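Side-chain contacts in cytidine deaminase (Mycobacterium leprae, PDB 3R2N), which probably catalyses the zinc-dependent hydrolytic deamination of cytidine to uridine in pyrimidine salvage, acting as a homotetramer: residues D[99-103]-D[104-108]; D[115-119]-D[120-124]. All coordinates share one frame; numbering follows the deposited sequence.

In the fold
Interaction 1 comes first along the chain and interaction 2 follows it, their centres about 10 Å apart on the same side of the chain's centre. Residues 99-108 take the chain out of helix 94-104 and, through a turn, to strand 109-112; residues 115-124 form strand 115-118, at one edge of this chain's sheet, and the short helix 119-122. The two touch directly: Ala120 N lies 3.0 Å from Pro106 O, and Met119 N the same distance from Leu108 O, both probable hydrogen bonds. Helix 94-104 begins beside the zinc ligand Cys93 and carries another, Cys96, so the C-terminal elements pack on the helix that supplies part of the metal site.

Interaction 1 of 2, residues D[99-103]-D[104-108]; sequences LLYEH and GGPEL
Tyr101 and Pro106 meet where the helix gives way to a turn: ring carbon CE1 of Tyr101 lies 3.8 Å from Pro106 N, and the phenol oxygen OH is 3.9 Å from Pro106 CD. The proline approaches the ring obliquely, and Gly105 C sits over one face. With CG anti to the backbone N (chi1 -166°), the tyrosine side chain leaves its CA away from the turn, yet the ring is long enough to bring its far half back to the proline. A second apolar contact joins Leu100 to Leu108, whose methyl CD2 comes within 3.7 Å of Leu100 CB and 3.4 Å of Leu100 O.

Backbone bonds accompany these contacts at the helix end. Gly105 N donates to Tyr101 O at 2.8 Å with an N-H...O angle of 141°, while Gly104 N makes weak bonds to Leu100 O and Tyr101 O. Gly105 then takes positive phi (69°), a value that favours glycine, and begins a type I beta turn ending at Leu108, with Leu108 N bonded to Gly105 O. The exit thus redirects the chain from helix 94-104 to strand 109-112. Farther out, Met119 packs on both Tyr101 and Leu108, and Leu77 of strand 77-83 touches Leu100 and Leu108. At the helix end His103 ND1 is hydrogen-bonded to Tyr70, while the His103 ring meets Tyr25 of the second subunit edge-to-face.

Interaction 2 of 2, residues D[115-119]-D[120-124]; sequences GVQTM and AQLLP
The side chain of Gln121 folds back over the first helical turn to the N-cap residue, where its OE1 takes the backbone N-H of Thr118 in a short bond of 2.6 Å, nearly straight at 170°. The donor lies in the carbonyl plane of the amide. The same oxygen also accepts from Thr118 OG1 at 3.3 Å, but that hydroxyl stands above the amide plane and off the lone pairs, so the in-plane bond probably does most to hold the amide's rotation.

In return, Thr118 OG1 accepts a weak bond from Gln121 N at 3.4 Å. This bond and the one from Thr118 N to Gln121 OE1 make up a capping box, with Thr118 as N-cap of helix 119-122; the OG1 to OE1 bond is additional. A chi1 of 71° places Thr118 OG1 between its backbone N and carbonyl carbon, from where it can face both the backbone N-H and the amide of Gln121. The short helix is closed by Leu122 N to Thr118 O at 2.9 Å and by Leu123 N to Met119 O at 2.7 Å.

On the apolar side, Met119 is bent at chi2 and chi3, which carries its methyl CE to 3.9 Å from Leu123 CB. Leu123 also meets Arg97 of the third subunit. Leu122 CD2 lies 3.9 Å from Gln117 CB, linking helix and strand. Met119 and Leu122 pack on Ile110 of strand 109-112, while Met119 rests on Arg97, and Leu123 on Gln98 and Tyr101, of helix 94-104.

Interaction 1 of 2, residues D[99-103]-D[104-108]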
ATOM      1  N   LEU D  99       6.488   8.232   5.202  1.00 30.57           N
ATOM      2  CA  LEU D  99       7.627   7.379   5.632  1.00 30.59           C
ATOM      3  C   LEU D  99       8.791   8.249   6.101  1.00 30.50           C
ATOM      4  O   LEU D  99       9.281   8.075   7.221  1.00 31.01           O
ATOM      5  CB  LEU D  99       8.095   6.388   4.552  1.00 29.30           C
ATOM      6  CG  LEU D  99       7.115   5.385   3.929  1.00 32.45           C
ATOM      7  CD1 LEU D  99       7.841   4.432   3.035  1.00 33.36           C
ATOM      8  CD2 LEU D  99       6.251   4.596   4.932  1.00 34.61           C
ATOM      9  N   LEU D 100       9.181   9.212   5.262  1.00 29.89           N
ATOM     10  CA  LEU D 100      10.278  10.123   5.544  1.00 30.08           C
ATOM     11  C   LEU D 100      10.110  10.886   6.849  1.00 32.03           C
ATOM     12  O   LEU D 100      11.084  11.118   7.594  1.00 32.47           O
ATOM     13  CB  LEU D 100      10.453  11.118   4.398  1.00 29.03           C
ATOM     14  CG  LEU D 100      10.792  10.510   3.051  1.00 27.42           C
ATOM     15  CD1 LEU D 100      10.597  11.523   1.927  1.00 25.95           C
ATOM     16  CD2 LEU D 100      12.192   9.927   3.061  1.00 25.75           C
ATOM     17  N   TYR D 101       8.877  11.292   7.117  1.00 33.56           N
ATOM     18  CA  TYR D 101       8.574  12.021   8.319  1.00 35.30           C
ATOM     19  C   TYR D 101       8.859  11.115   9.485  1.00 35.23           C
ATOM     20  O   TYR D 101       9.519  11.517  10.438  1.00 36.71           O
ATOM     21  CB  TYR D 101       7.101  12.452   8.382  1.00 36.05           C
ATOM     22  CG  TYR D 101       6.884  13.483   9.472  1.00 39.90           C
ATOM     23  CD1 TYR D 101       7.171  14.834   9.233  1.00 42.71           C
ATOM     24  CD2 TYR D 101       6.428  13.120  10.744  1.00 42.53           C
ATOM     25  CE1 TYR D 101       6.988  15.802  10.220  1.00 44.39           C
ATOM     26  CE2 TYR D 101       6.248  14.085  11.750  1.00 44.66           C
ATOM     27  CZ  TYR D 101       6.531  15.431  11.468  1.00 46.83           C
ATOM     28  OH  TYR D 101       6.371  16.429  12.429  1.00 50.57           O
ATOM     29  N   GLU D 102       8.340   9.900   9.415  1.00 34.77           N
ATOM     30  CA  GLU D 102       8.496   8.970  10.503  1.00 35.21           C
ATOM     31  C   GLU D 102      10.000   8.646  10.807  1.00 34.56           C
ATOM     32  O   GLU D 102      10.345   8.403  11.954  1.00 35.24           O
ATOM     33  CB  GLU D 102       7.625   7.727  10.279  1.00 34.53           C
ATOM     34  CG  GLU D 102       7.822   6.695  11.347  1.00 37.96           C
ATOM     35  CD  GLU D 102       6.556   6.044  11.837  1.00 40.82           C
ATOM     36  OE1 GLU D 102       5.454   6.388  11.371  1.00 43.40           O
ATOM     37  OE2 GLU D 102       6.658   5.166  12.709  1.00 42.45           O
ATOM     38  N   HIS D 103      10.884   8.713   9.808  1.00 33.30           N
ATOM     39  CA  HIS D 103      12.280   8.317  10.000  1.00 33.06           C
ATOM     40  C   HIS D 103      13.283   9.450   9.962  1.00 33.58           C
ATOM     41  O   HIS D 103      14.471   9.212  10.178  1.00 34.31           O
ATOM     42  CB  HIS D 103      12.674   7.216   9.013  1.00 31.76           C
ATOM     43  CG  HIS D 103      11.725   6.064   9.037  1.00 31.11           C
ATOM     44  ND1 HIS D 103      11.664   5.186  10.093  1.00 31.21           N
ATOM     45  CD2 HIS D 103      10.728   5.706   8.193  1.00 29.06           C
ATOM     46  CE1 HIS D 103      10.693   4.312   9.882  1.00 32.25           C
ATOM     47  NE2 HIS D 103      10.099   4.617   8.743  1.00 29.90           N
ATOM     48  N   GLY D 104      12.813  10.668   9.719  1.00 33.57           N
ATOM     49  CA  GLY D 104      13.692  11.829   9.661  1.00 34.11           C
ATOM     50  C   GLY D 104      13.163  12.987  10.484  1.00 35.34           C
ATOM     51  O   GLY D 104      13.935  13.912  10.821  1.00 35.44           O
ATOM     52  N   GLY D 105      11.853  12.950  10.787  1.00 35.11           N
ATOM     53  CA  GLY D 105      11.193  14.024  11.514  1.00 36.47           C
ATOM     54  C   GLY D 105      11.078  15.313  10.711  1.00 37.19           C
ATOM     55  O   GLY D 105      11.469  15.340   9.543  1.00 36.89           O
ATOM     56  N   PRO D 106      10.565  16.401  11.333  1.00 38.26           N
ATOM     57  CA  PRO D 106      10.285  17.681  10.643  1.00 38.70           C
ATOM     58  C   PRO D 106      11.506  18.405  10.061  1.00 38.15           C
ATOM     59  O   PRO D 106      11.363  19.242   9.184  1.00 38.82           O
ATOM     60  CB  PRO D 106       9.634  18.542  11.735  1.00 39.56           C
ATOM     61  CG  PRO D 106      10.166  17.975  13.027  1.00 40.47           C
ATOM     62  CD  PRO D 106      10.295  16.490  12.783  1.00 39.67           C
ATOM     63  N   GLU D 107      12.691  18.082  10.539  1.00 38.17           N
ATOM     64  CA  GLU D 107      13.899  18.814  10.158  1.00 37.76           C
ATOM     65  C   GLU D 107      14.684  18.076   9.075  1.00 36.70           C
ATOM     66  O   GLU D 107      15.760  18.510   8.676  1.00 36.60           O
ATOM     67  CB  GLU D 107      14.771  19.074  11.393  1.00 38.32           C
ATOM     68  N   LEU D 108      14.141  16.952   8.601  1.00 35.68           N
ATOM     69  CA  LEU D 108      14.724  16.266   7.455  1.00 34.60           C
ATOM     70  C   LEU D 108      14.732  17.206   6.236  1.00 34.76           C
ATOM     71  O   LEU D 108      13.715  17.826   5.918  1.00 34.89           O
ATOM     72  CB  LEU D 108      13.956  14.975   7.156  1.00 33.40           C
ATOM     73  CG  LEU D 108      14.233  14.154   5.881  1.00 32.06           C
ATOM     74  CD1 LEU D 108      15.701  13.768   5.669  1.00 26.95           C
ATOM     75  CD2 LEU D 108      13.341  12.906   5.872  1.00 27.02           C
TER

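Interaction 2 of 2, residues D[115-119]-D[120-124]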
ATOM      1  N   GLY D 115      14.341  23.778  -4.850  1.00 47.27           N
ATOM      2  CA  GLY D 115      15.359  23.876  -3.802  1.00 47.08           C
ATOM      3  C   GLY D 115      15.059  23.054  -2.557  1.00 45.82           C
ATOM      4  O   GLY D 115      14.061  22.345  -2.495  1.00 45.61           O
ATOM      5  N   VAL D 116      15.929  23.145  -1.561  1.00 45.37           N
ATOM      6  CA  VAL D 116      15.803  22.351  -0.344  1.00 43.70           C
ATOM      7  C   VAL D 116      14.587  22.762   0.480  1.00 43.07           C
ATOM      8  O   VAL D 116      14.339  23.939   0.681  1.00 44.11           O
ATOM      9  CB  VAL D 116      17.076  22.502   0.510  1.00 44.65           C
ATOM     10  CG1 VAL D 116      16.982  21.663   1.809  1.00 43.64           C
ATOM     11  CG2 VAL D 116      18.319  22.114  -0.317  1.00 44.60           C
ATOM     12  N   GLN D 117      13.821  21.791   0.945  1.00 41.42           N
ATOM     13  CA  GLN D 117      12.690  22.061   1.827  1.00 41.30           C
ATOM     14  C   GLN D 117      12.760  21.082   2.982  1.00 39.88           C
ATOM     15  O   GLN D 117      13.377  20.027   2.851  1.00 39.10           O
ATOM     16  CB  GLN D 117      11.362  21.873   1.080  1.00 41.93           C
ATOM     17  CG  GLN D 117      11.050  22.935   0.012  1.00 44.00           C
ATOM     18  CD  GLN D 117      10.353  24.129   0.607  1.00 46.83           C
ATOM     19  OE1 GLN D 117      10.921  24.869   1.413  1.00 47.38           O
ATOM     20  NE2 GLN D 117       9.103  24.315   0.231  1.00 48.58           N
ATOM     21  N   THR D 118      12.146  21.414   4.115  1.00 38.81           N
ATOM     22  CA  THR D 118      12.135  20.474   5.224  1.00 36.96           C
ATOM     23  C   THR D 118      10.826  19.700   5.188  1.00 35.92           C
ATOM     24  O   THR D 118       9.879  20.126   4.543  1.00 35.55           O
ATOM     25  CB  THR D 118      12.309  21.163   6.589  1.00 37.19           C
ATOM     26  OG1 THR D 118      11.130  21.891   6.886  1.00 38.25           O
ATOM     27  CG2 THR D 118      13.512  22.128   6.603  1.00 37.44           C
ATOM     28  N   MET D 119      10.769  18.577   5.903  1.00 35.28           N
ATOM     29  CA  MET D 119       9.531  17.813   6.040  1.00 35.13           C
ATOM     30  C   MET D 119       8.412  18.550   6.754  1.00 36.16           C
ATOM     31  O   MET D 119       7.234  18.262   6.522  1.00 36.85           O
ATOM     32  CB  MET D 119       9.776  16.456   6.695  1.00 34.24           C
ATOM     33  CG  MET D 119      10.481  15.466   5.782  1.00 34.11           C
ATOM     34  SD  MET D 119       9.720  15.216   4.139  1.00 32.86           S
ATOM     35  CE  MET D 119       8.045  14.845   4.697  1.00 32.31           C
ATOM     36  N   ALA D 120       8.770  19.489   7.626  1.00 36.71           N
ATOM     37  CA  ALA D 120       7.783  20.378   8.241  1.00 37.67           C
ATOM     38  C   ALA D 120       7.039  21.172   7.166  1.00 37.99           C
ATOM     39  O   ALA D 120       5.821  21.361   7.256  1.00 38.29           O
ATOM     40  CB  ALA D 120       8.475  21.339   9.262  1.00 37.89           C
ATOM     41  N   GLN D 121       7.791  21.641   6.165  1.00 37.62           N
ATOM     42  CA  GLN D 121       7.214  22.340   5.027  1.00 38.17           C
ATOM     43  C   GLN D 121       6.471  21.400   4.085  1.00 37.21           C
ATOM     44  O   GLN D 121       5.420  21.764   3.543  1.00 37.58           O
ATOM     45  CB  GLN D 121       8.288  23.115   4.261  1.00 38.75           C
ATOM     46  CG  GLN D 121       8.995  24.138   5.116  1.00 40.25           C
ATOM     47  CD  GLN D 121      10.295  24.619   4.511  1.00 43.26           C
ATOM     48  OE1 GLN D 121      11.217  23.842   4.275  1.00 43.17           O
ATOM     49  NE2 GLN D 121      10.386  25.924   4.277  1.00 46.46           N
ATOM     50  N   LEU D 122       7.011  20.200   3.885  1.00 35.37           N
ATOM     51  CA  LEU D 122       6.425  19.270   2.916  1.00 34.51           C
ATOM     52  C   LEU D 122       5.252  18.470   3.447  1.00 34.02           C
ATOM     53  O   LEU D 122       4.374  18.099   2.674  1.00 33.68           O
ATOM     54  CB  LEU D 122       7.481  18.354   2.287  1.00 33.28           C
ATOM     55  CG  LEU D 122       8.573  19.075   1.476  1.00 33.90           C
ATOM     56  CD1 LEU D 122       9.485  18.036   0.869  1.00 32.33           C
ATOM     57  CD2 LEU D 122       7.988  19.980   0.387  1.00 31.97           C
ATOM     58  N   LEU D 123       5.226  18.213   4.751  1.00 33.67           N
ATOM     59  CA  LEU D 123       4.095  17.515   5.348  1.00 34.95           C
ATOM     60  C   LEU D 123       3.674  18.190   6.649  1.00 36.20           C
ATOM     61  O   LEU D 123       3.876  17.612   7.717  1.00 36.14           O
ATOM     62  CB  LEU D 123       4.420  16.020   5.570  1.00 33.13           C
ATOM     63  CG  LEU D 123       3.327  14.976   5.849  1.00 34.19           C
ATOM     64  CD1 LEU D 123       2.484  14.629   4.594  1.00 31.93           C
ATOM     65  CD2 LEU D 123       3.927  13.682   6.413  1.00 30.47           C
ATOM     66  N   PRO D 124       3.069  19.414   6.567  1.00 38.15           N
ATOM     67  CA  PRO D 124       2.567  20.137   7.767  1.00 39.67           C
ATOM     68  C   PRO D 124       1.628  19.266   8.557  1.00 41.46           C
ATOM     69  O   PRO D 124       0.797  18.564   7.969  1.00 40.71           O
ATOM     70  CB  PRO D 124       1.763  21.293   7.194  1.00 39.97           C
ATOM     71  CG  PRO D 124       2.113  21.371   5.757  1.00 38.80           C
ATOM     72  CD  PRO D 124       2.652  20.071   5.311  1.00 37.93           C
TER